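Local atomic coordinates of acyl-CoA dehydrogenase domain protein Tcur3481 (Thermomonospora curvata, PDB entry 6WY9), a protein that binds a flavin adenine dinucleotide cofactor and probably acts as an acyl-CoA dehydrogenase. Residues A31-E36 against I330-L335. Sequence-based numbering, arbitrary orientation.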
loop_
_atom_site.group_PDB
_atom_site.type_symbol
_atom_site.label_atom_id
_atom_site.label_comp_id
_atom_site.label_asym_id
_atom_site.label_seq_id
_atom_site.Cartn_x
_atom_site.Cartn_y
_atom_site.Cartn_z
ATOM N N ALA B 31 10.652 -33.975 10.126
ATOM C CA ALA B 31 11.575 -34.583 11.086
ATOM C C ALA B 31 12.448 -33.527 11.753
ATOM O O ALA B 31 12.652 -33.547 12.972
ATOM C CB ALA B 31 12.452 -35.617 10.378
ATOM N N VAL B 32 12.994 -32.596 10.974
ATOM C CA VAL B 32 13.944 -31.661 11.571
ATOM C C VAL B 32 13.210 -30.618 12.422
ATOM O O VAL B 32 13.656 -30.265 13.526
ATOM C CB VAL B 32 14.812 -31.013 10.475
ATOM C CG1 VAL B 32 15.618 -29.800 11.060
ATOM C CG2 VAL B 32 15.790 -32.056 9.939
ATOM N N GLU B 33 12.047 -30.163 11.960
ATOM C CA GLU B 33 11.363 -29.090 12.679
ATOM C C GLU B 33 10.689 -29.590 13.966
ATOM O O GLU B 33 10.190 -28.771 14.737
ATOM C CB GLU B 33 10.366 -28.375 11.742
ATOM C CG GLU B 33 9.101 -29.203 11.497
ATOM C CD GLU B 33 8.219 -28.677 10.355
ATOM O OE1 GLU B 33 7.274 -29.424 9.931
ATOM O OE2 GLU B 33 8.478 -27.534 9.885
ATOM N N THR B 34 10.671 -30.897 14.224
ATOM C CA THR B 34 10.209 -31.446 15.495
ATOM C C THR B 34 11.339 -32.026 16.340
ATOM O O THR B 34 11.069 -32.696 17.350
ATOM C CB THR B 34 9.150 -32.531 15.263
ATOM O OG1 THR B 34 9.692 -33.548 14.405
ATOM C CG2 THR B 34 7.904 -31.895 14.610
ATOM N N SER B 35 12.591 -31.803 15.958
ATOM C CA SER B 35 13.728 -32.301 16.727
ATOM C C SER B 35 14.089 -31.294 17.818
ATOM O O SER B 35 13.558 -30.184 17.863
ATOM C CB SER B 35 14.932 -32.493 15.815
ATOM O OG SER B 35 15.249 -31.212 15.278
ATOM N N GLU B 36 15.079 -31.651 18.640
ATOM C CA GLU B 36 15.511 -30.761 19.717
ATOM C C GLU B 36 16.271 -29.555 19.178
ATOM O O GLU B 36 16.117 -28.434 19.677
ATOM C CB GLU B 36 16.384 -31.524 20.711
ATOM C CG GLU B 36 15.683 -32.673 21.364
ATOM C CD GLU B 36 14.690 -32.217 22.413
ATOM O OE1 GLU B 36 13.569 -31.802 22.033
ATOM O OE2 GLU B 36 15.037 -32.263 23.618
ATOM N N ILE B 330 3.618 -24.335 1.642
ATOM C CA ILE B 330 3.789 -22.887 1.524
ATOM C C ILE B 330 3.873 -22.228 2.908
ATOM O O ILE B 330 4.538 -21.201 3.057
ATOM C CB ILE B 330 2.659 -22.256 0.670
ATOM C CG1 ILE B 330 3.020 -20.798 0.282
ATOM C CG2 ILE B 330 1.294 -22.306 1.437
ATOM C CD1 ILE B 330 4.193 -20.699 -0.772
ATOM N N HIS B 331 3.217 -22.793 3.935
ATOM C CA HIS B 331 3.192 -22.121 5.241
ATOM C C HIS B 331 4.603 -21.904 5.811
ATOM O O HIS B 331 4.809 -20.992 6.617
ATOM C CB HIS B 331 2.389 -22.923 6.261
ATOM C CG HIS B 331 3.099 -24.160 6.725
ATOM N ND1 HIS B 331 3.255 -25.268 5.904
ATOM C CD2 HIS B 331 3.733 -24.461 7.887
ATOM C CE1 HIS B 331 3.915 -26.213 6.558
ATOM N NE2 HIS B 331 4.217 -25.749 7.763
ATOM N N ARG B 332 5.582 -22.736 5.433
ATOM C CA ARG B 332 6.941 -22.523 5.936
ATOM C C ARG B 332 7.551 -21.252 5.357
ATOM O O ARG B 332 8.325 -20.574 6.033
ATOM C CB ARG B 332 7.841 -23.736 5.624
ATOM C CG ARG B 332 7.427 -25.000 6.391
ATOM C CD ARG B 332 8.597 -26.003 6.521
ATOM N NE ARG B 332 8.108 -27.269 7.078
ATOM C CZ ARG B 332 7.411 -28.189 6.406
ATOM N NH1 ARG B 332 6.998 -29.299 7.035
ATOM N NH2 ARG B 332 7.146 -28.012 5.120
ATOM N N TYR B 333 7.251 -20.944 4.101
ATOM C CA TYR B 333 7.731 -19.694 3.504
ATOM C C TYR B 333 7.142 -18.498 4.236
ATOM O O TYR B 333 7.848 -17.521 4.530
ATOM C CB TYR B 333 7.359 -19.679 2.009
ATOM C CG TYR B 333 8.126 -20.767 1.290
ATOM C CD1 TYR B 333 7.716 -22.102 1.363
ATOM C CD2 TYR B 333 9.306 -20.467 0.611
ATOM C CE1 TYR B 333 8.477 -23.116 0.765
ATOM C CE2 TYR B 333 10.066 -21.476 -0.012
ATOM C CZ TYR B 333 9.639 -22.790 0.078
ATOM O OH TYR B 333 10.395 -23.773 -0.540
ATOM N N PHE B 334 5.856 -18.590 4.599
ATOM C CA PHE B 334 5.256 -17.548 5.434
ATOM C C PHE B 334 6.018 -17.393 6.753
ATOM O O PHE B 334 6.342 -16.268 7.176
ATOM C CB PHE B 334 3.766 -17.862 5.714
ATOM C CG PHE B 334 3.121 -16.801 6.530
ATOM C CD1 PHE B 334 2.894 -15.549 5.984
ATOM C CD2 PHE B 334 2.840 -17.010 7.873
ATOM C CE1 PHE B 334 2.343 -14.504 6.758
ATOM C CE2 PHE B 334 2.283 -15.988 8.645
ATOM C CZ PHE B 334 2.032 -14.722 8.078
ATOM N N LEU B 335 6.289 -18.518 7.440
ATOM C CA LEU B 335 6.957 -18.449 8.746
ATOM C C LEU B 335 8.372 -17.862 8.617
ATOM O O LEU B 335 8.771 -17.008 9.416
ATOM C CB LEU B 335 7.011 -19.834 9.414
ATOM C CG LEU B 335 5.650 -20.500 9.721
ATOM C CD1 LEU B 335 5.866 -21.862 10.382
ATOM C CD2 LEU B 335 4.860 -19.528 10.645
HETATM O O HOH W 1 6.642 -25.260 10.210
#
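The guanidinium of Arg332 offers its edge to the carboxylate of Glu33, and over the centre of one face, 3.9 Å above the plane, sits CE1 alone of the His331 ring. Arg332 CG lies 3.5 Å above one face of that ring, toward its rim. The pairing with Glu33 exemplifies the side-on, two-nitrogen salt bridge. Arg332 NE donates to Glu33 OE2 at 2.8 Å, and Arg332 NH1 to Glu33 OE1 at 2.9 Å, both nearly straight. Each oxygen lies close to the guanidinium plane, yet the two flat groups are tilted by 28°; Arg332 NE therefore meets the syn side of OE2 from out of the carboxylate plane. Two bonds, one to each oxygen, restrain rotation of the carboxylate.

The reach is long, since the nearest CA atoms, those of Glu33 and Arg332, stand 10.4 Å apart. Both chains are extended to span it: Arg332 stretches from CG to NE, and Glu33 continues straight beyond CG (chi2 -168°). A water donates to Glu33 OE2 at 2.9 Å and, weakly, to His331 NE2. Arg30 forms a second salt bridge with Glu33 OE1, so two arginines share this carboxylate and would probably stabilise its negative charge.

Away from the flavin-binding residues, this is an interhelical salt bridge: it ties helix 26-33, in the N-terminal domain of the acyl-CoA dehydrogenase fold, to helix 330-340 of the C-terminal helical domain.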